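Local atomic coordinates of integral membrane indolylacetylinositol arabinosyltransferase EmbC (Mycolicibacterium smegmatis, PDB entry 7BVE), a protein that probably transfers arabinose units in building the arabinan polymers of the mycobacterial cell wall, as a membrane-embedded glycosyltransferase. Residues 145-158 with 169-181. Numbering follows the deposited sequence.
Sequences AHADKVTGEFVGLT and AVRGERSGYDFRP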
loop_
_atom_site.group_PDB
_atom_site.type_symbol
_atom_site.label_atom_id
_atom_site.label_comp_id
_atom_site.label_asym_id
_atom_site.label_seq_id
_atom_site.Cartn_x
_atom_site.Cartn_y
_atom_site.Cartn_z
ATOM N N ALA A 145 -32.153 29.421 16.585
ATOM C CA ALA A 145 -31.228 28.682 15.737
ATOM C C ALA A 145 -31.984 27.679 14.882
ATOM O O ALA A 145 -32.889 26.999 15.367
ATOM C CB ALA A 145 -30.170 27.957 16.561
ATOM N N HIS A 146 -31.612 27.595 13.606
ATOM C CA HIS A 146 -32.198 26.653 12.667
ATOM C C HIS A 146 -31.101 26.129 11.755
ATOM O O HIS A 146 -29.929 26.475 11.900
ATOM C CB HIS A 146 -33.299 27.287 11.818
ATOM C CG HIS A 146 -34.487 27.734 12.599
ATOM N ND1 HIS A 146 -35.377 26.850 13.165
ATOM C CD2 HIS A 146 -34.958 28.971 12.873
ATOM C CE1 HIS A 146 -36.334 27.523 13.774
ATOM N NE2 HIS A 146 -36.104 28.812 13.612
ATOM N N ALA A 147 -31.498 25.318 10.778
ATOM C CA ALA A 147 -30.549 24.720 9.848
ATOM C C ALA A 147 -30.065 25.684 8.779
ATOM O O ALA A 147 -29.143 25.336 8.039
ATOM C CB ALA A 147 -31.173 23.497 9.184
ATOM N N ASP A 148 -30.650 26.875 8.683
ATOM C CA ASP A 148 -30.278 27.834 7.653
ATOM C C ASP A 148 -29.774 29.154 8.225
ATOM O O ASP A 148 -28.901 29.788 7.627
ATOM C CB ASP A 148 -31.464 28.069 6.725
ATOM C CG ASP A 148 -32.729 28.402 7.472
ATOM O OD1 ASP A 148 -32.718 28.342 8.715
ATOM O OD2 ASP A 148 -33.741 28.723 6.820
ATOM N N LYS A 149 -30.291 29.578 9.377
ATOM C CA LYS A 149 -29.835 30.831 9.961
ATOM C C LYS A 149 -29.959 30.805 11.479
ATOM O O LYS A 149 -30.876 30.191 12.028
ATOM C CB LYS A 149 -30.613 32.023 9.385
ATOM C CG LYS A 149 -32.100 32.003 9.652
ATOM C CD LYS A 149 -32.772 33.237 9.099
ATOM C CE LYS A 149 -34.260 33.222 9.397
ATOM N NZ LYS A 149 -34.954 34.426 8.862
ATOM N N VAL A 150 -29.011 31.461 12.144
ATOM C CA VAL A 150 -29.081 31.765 13.567
ATOM C C VAL A 150 -29.233 33.271 13.701
ATOM O O VAL A 150 -28.860 34.017 12.790
ATOM C CB VAL A 150 -27.845 31.258 14.332
ATOM C CG1 VAL A 150 -27.744 29.761 14.225
ATOM C CG2 VAL A 150 -26.590 31.886 13.803
ATOM N N THR A 151 -29.802 33.718 14.816
ATOM C CA THR A 151 -30.169 35.125 14.960
ATOM C C THR A 151 -30.313 35.480 16.432
ATOM O O THR A 151 -30.959 34.756 17.187
ATOM C CB THR A 151 -31.450 35.442 14.179
ATOM O OG1 THR A 151 -31.925 36.751 14.520
ATOM C CG2 THR A 151 -32.537 34.401 14.379
ATOM N N GLY A 152 -29.684 36.579 16.842
ATOM C CA GLY A 152 -29.856 37.102 18.180
ATOM C C GLY A 152 -30.305 38.544 18.163
ATOM O O GLY A 152 -30.118 39.250 17.181
ATOM N N GLU A 153 -30.904 38.980 19.271
ATOM C CA GLU A 153 -31.450 40.332 19.335
ATOM C C GLU A 153 -31.639 40.849 20.753
ATOM O O GLU A 153 -32.380 40.251 21.532
ATOM C CB GLU A 153 -32.797 40.397 18.620
ATOM C CG GLU A 153 -33.410 41.780 18.647
ATOM C CD GLU A 153 -34.728 41.856 17.917
ATOM O OE1 GLU A 153 -35.179 40.818 17.392
ATOM O OE2 GLU A 153 -35.317 42.954 17.878
ATOM N N PHE A 154 -31.009 41.972 21.088
ATOM C CA PHE A 154 -31.286 42.696 22.328
ATOM C C PHE A 154 -32.511 43.568 22.080
ATOM O O PHE A 154 -32.429 44.586 21.391
ATOM C CB PHE A 154 -30.093 43.541 22.757
ATOM C CG PHE A 154 -28.926 42.753 23.283
ATOM C CD1 PHE A 154 -28.884 42.348 24.606
ATOM C CD2 PHE A 154 -27.860 42.445 22.464
ATOM C CE1 PHE A 154 -27.805 41.645 25.102
ATOM C CE2 PHE A 154 -26.777 41.734 22.953
ATOM C CZ PHE A 154 -26.755 41.331 24.275
ATOM N N VAL A 155 -33.648 43.173 22.644
ATOM C CA VAL A 155 -34.921 43.823 22.352
ATOM C C VAL A 155 -35.085 45.017 23.284
ATOM O O VAL A 155 -35.438 44.858 24.452
ATOM C CB VAL A 155 -36.092 42.849 22.494
ATOM C CG1 VAL A 155 -37.400 43.532 22.137
ATOM C CG2 VAL A 155 -35.864 41.625 21.638
ATOM N N GLY A 156 -34.859 46.219 22.763
ATOM C CA GLY A 156 -35.047 47.417 23.553
ATOM C C GLY A 156 -34.041 48.520 23.304
ATOM O O GLY A 156 -34.343 49.692 23.543
ATOM N N LEU A 157 -32.848 48.180 22.826
ATOM C CA LEU A 157 -31.803 49.173 22.626
ATOM C C LEU A 157 -31.267 49.112 21.202
ATOM O O LEU A 157 -31.464 48.135 20.476
ATOM C CB LEU A 157 -30.673 48.997 23.655
ATOM C CG LEU A 157 -29.846 47.720 23.822
ATOM C CD1 LEU A 157 -28.611 47.700 22.949
ATOM C CD2 LEU A 157 -29.439 47.606 25.263
ATOM N N THR A 158 -30.582 50.188 20.815
ATOM C CA THR A 158 -29.994 50.356 19.493
ATOM C C THR A 158 -28.494 50.575 19.632
ATOM O O THR A 158 -27.950 50.594 20.738
ATOM C CB THR A 158 -30.620 51.540 18.754
ATOM O OG1 THR A 158 -30.403 52.734 19.514
ATOM C CG2 THR A 158 -32.112 51.334 18.562
ATOM N N ALA A 169 -31.748 48.984 15.939
ATOM C CA ALA A 169 -32.351 47.915 16.750
ATOM C C ALA A 169 -31.532 46.622 16.674
ATOM O O ALA A 169 -31.929 45.647 16.037
ATOM C CB ALA A 169 -33.812 47.675 16.351
ATOM N N VAL A 170 -30.361 46.676 17.326
ATOM C CA VAL A 170 -29.211 45.776 17.175
ATOM C C VAL A 170 -29.531 44.281 17.120
ATOM O O VAL A 170 -30.197 43.726 17.997
ATOM C CB VAL A 170 -28.191 46.085 18.293
ATOM C CG1 VAL A 170 -28.869 46.148 19.630
ATOM C CG2 VAL A 170 -27.074 45.052 18.331
ATOM N N ARG A 171 -29.072 43.637 16.050
ATOM C CA ARG A 171 -29.308 42.228 15.791
ATOM C C ARG A 171 -28.016 41.620 15.272
ATOM O O ARG A 171 -26.968 42.268 15.238
ATOM C CB ARG A 171 -30.434 42.022 14.775
ATOM C CG ARG A 171 -31.801 42.468 15.241
ATOM C CD ARG A 171 -32.864 42.225 14.198
ATOM N NE ARG A 171 -33.133 40.802 14.035
ATOM C CZ ARG A 171 -33.941 40.298 13.110
ATOM N NH1 ARG A 171 -34.129 38.988 13.038
ATOM N NH2 ARG A 171 -34.566 41.103 12.260
ATOM N N GLY A 172 -28.099 40.365 14.858
ATOM C CA GLY A 172 -26.982 39.707 14.221
ATOM C C GLY A 172 -27.427 38.382 13.655
ATOM O O GLY A 172 -28.058 37.597 14.356
ATOM N N GLU A 173 -27.114 38.120 12.393
ATOM C CA GLU A 173 -27.534 36.897 11.734
ATOM C C GLU A 173 -26.336 36.259 11.054
ATOM O O GLU A 173 -25.401 36.940 10.631
ATOM C CB GLU A 173 -28.640 37.153 10.707
ATOM C CG GLU A 173 -29.962 37.596 11.302
ATOM C CD GLU A 173 -30.037 39.092 11.518
ATOM O OE1 GLU A 173 -29.096 39.798 11.109
ATOM O OE2 GLU A 173 -31.035 39.565 12.098
ATOM N N ARG A 174 -26.365 34.934 10.968
ATOM C CA ARG A 174 -25.341 34.174 10.261
ATOM C C ARG A 174 -26.047 33.155 9.379
ATOM O O ARG A 174 -26.740 32.271 9.887
ATOM C CB ARG A 174 -24.382 33.484 11.227
ATOM C CG ARG A 174 -23.559 34.419 12.086
ATOM C CD ARG A 174 -22.592 35.226 11.247
ATOM N NE ARG A 174 -21.674 36.008 12.068
ATOM C CZ ARG A 174 -21.935 37.227 12.527
ATOM N NH1 ARG A 174 -23.096 37.807 12.262
ATOM N NH2 ARG A 174 -21.038 37.864 13.262
ATOM N N SER A 175 -25.881 33.279 8.068
ATOM C CA SER A 175 -26.546 32.412 7.108
ATOM C C SER A 175 -25.530 31.825 6.140
ATOM O O SER A 175 -24.360 32.212 6.113
ATOM C CB SER A 175 -27.627 33.178 6.344
ATOM O OG SER A 175 -28.621 33.655 7.230
ATOM N N GLY A 176 -25.995 30.874 5.335
ATOM C CA GLY A 176 -25.135 30.248 4.353
ATOM C C GLY A 176 -24.315 29.093 4.872
ATOM O O GLY A 176 -23.459 28.580 4.145
ATOM N N TYR A 177 -24.558 28.664 6.104
ATOM C CA TYR A 177 -23.826 27.579 6.739
ATOM C C TYR A 177 -24.672 27.099 7.905
ATOM O O TYR A 177 -25.535 27.828 8.400
ATOM C CB TYR A 177 -22.436 28.038 7.196
ATOM C CG TYR A 177 -21.553 26.972 7.797
ATOM C CD1 TYR A 177 -21.019 25.965 7.013
ATOM C CD2 TYR A 177 -21.223 27.000 9.141
ATOM C CE1 TYR A 177 -20.203 24.997 7.556
ATOM C CE2 TYR A 177 -20.406 26.041 9.695
ATOM C CZ TYR A 177 -19.899 25.043 8.898
ATOM O OH TYR A 177 -19.082 24.079 9.444
ATOM N N ASP A 178 -24.435 25.859 8.324
ATOM C CA ASP A 178 -25.224 25.238 9.384
ATOM C C ASP A 178 -24.540 25.547 10.714
ATOM O O ASP A 178 -23.587 24.885 11.121
ATOM C CB ASP A 178 -25.365 23.745 9.120
ATOM C CG ASP A 178 -26.520 23.126 9.861
ATOM O OD1 ASP A 178 -27.137 23.817 10.688
ATOM O OD2 ASP A 178 -26.850 21.958 9.580
ATOM N N PHE A 179 -25.028 26.586 11.391
ATOM C CA PHE A 179 -24.460 27.053 12.650
ATOM C C PHE A 179 -25.231 26.549 13.855
ATOM O O PHE A 179 -25.382 27.287 14.830
ATOM C CB PHE A 179 -24.419 28.579 12.708
ATOM C CG PHE A 179 -23.433 29.210 11.779
ATOM C CD1 PHE A 179 -22.085 29.206 12.077
ATOM C CD2 PHE A 179 -23.862 29.849 10.631
ATOM C CE1 PHE A 179 -21.183 29.794 11.233
ATOM C CE2 PHE A 179 -22.966 30.441 9.786
ATOM C CZ PHE A 179 -21.624 30.411 10.084
ATOM N N ARG A 180 -25.750 25.343 13.808
ATOM C CA ARG A 180 -26.457 24.845 14.974
ATOM C C ARG A 180 -25.460 24.419 16.044
ATOM O O ARG A 180 -24.452 23.783 15.725
ATOM C CB ARG A 180 -27.376 23.694 14.608
ATOM C CG ARG A 180 -28.633 24.149 13.924
ATOM C CD ARG A 180 -29.583 23.022 13.634
ATOM N NE ARG A 180 -29.138 22.189 12.531
ATOM C CZ ARG A 180 -29.762 21.088 12.145
ATOM N NH1 ARG A 180 -29.304 20.388 11.125
ATOM N NH2 ARG A 180 -30.849 20.692 12.774
ATOM N N PRO A 181 -25.686 24.776 17.303
ATOM C CA PRO A 181 -24.747 24.408 18.358
ATOM C C PRO A 181 -24.968 22.992 18.861
ATOM O O PRO A 181 -26.072 22.452 18.816
ATOM C CB PRO A 181 -25.052 25.433 19.454
ATOM C CG PRO A 181 -26.457 25.768 19.252
ATOM C CD PRO A 181 -26.695 25.731 17.785
#
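Ala147 rests its CB on one face of the Arg180 guanidinium, offset toward the rim and 3.9 Å above the plane, while Asp178 OD2 meets the same group at its edge. Asp178 is gripped side-on: Arg180 NE and NH1 each reach a different carboxylate oxygen through its syn lone pair, and the NH1–OD2 bond is nearly straight at 164°. That pairing, with bonds from NH1 to Pro1070 O and NH2 to Ala65 O, fixes the rotation of the guanidinium, one face against Ala147. At the Arg171 guanidinium, Glu173 OE2 lies over one face, offset toward the rim and 2.9 Å above the plane, a salt bridge of charge alone; Thr151 OG1 sits at the edge, accepting a weak bond from NH1. Glu153, extended with CG anti to its N (chi1 -180°), lays CG against Arg171 CG at 3.8 Å, and its OE1, well out of the guanidinium plane, adds a long, charge-only salt bridge to Arg171 NE. Tyr177 CD2 lies over one face of the Phe179 ring, offset toward its rim. On the sheet face opposite Thr151 and Glu153, Val150 divides its methyls: CG1 meets Phe179 CB at 3.8 Å, CG2 the Arg174 CB. Leu157 CD1 packs on Val170 CG1 at 3.7 Å. The backbones run antiparallel, their axes 172° apart. Arg174 N bonds Val150 O at 3.2 Å, and Gly152 N bonds Gly172 O at 3.1 Å. Strand 149-155 also pairs with strand 140-145, leaving 171-175 outermost within this chain: an antiparallel edge pair of the β-sheet in the concanavalin-like domain.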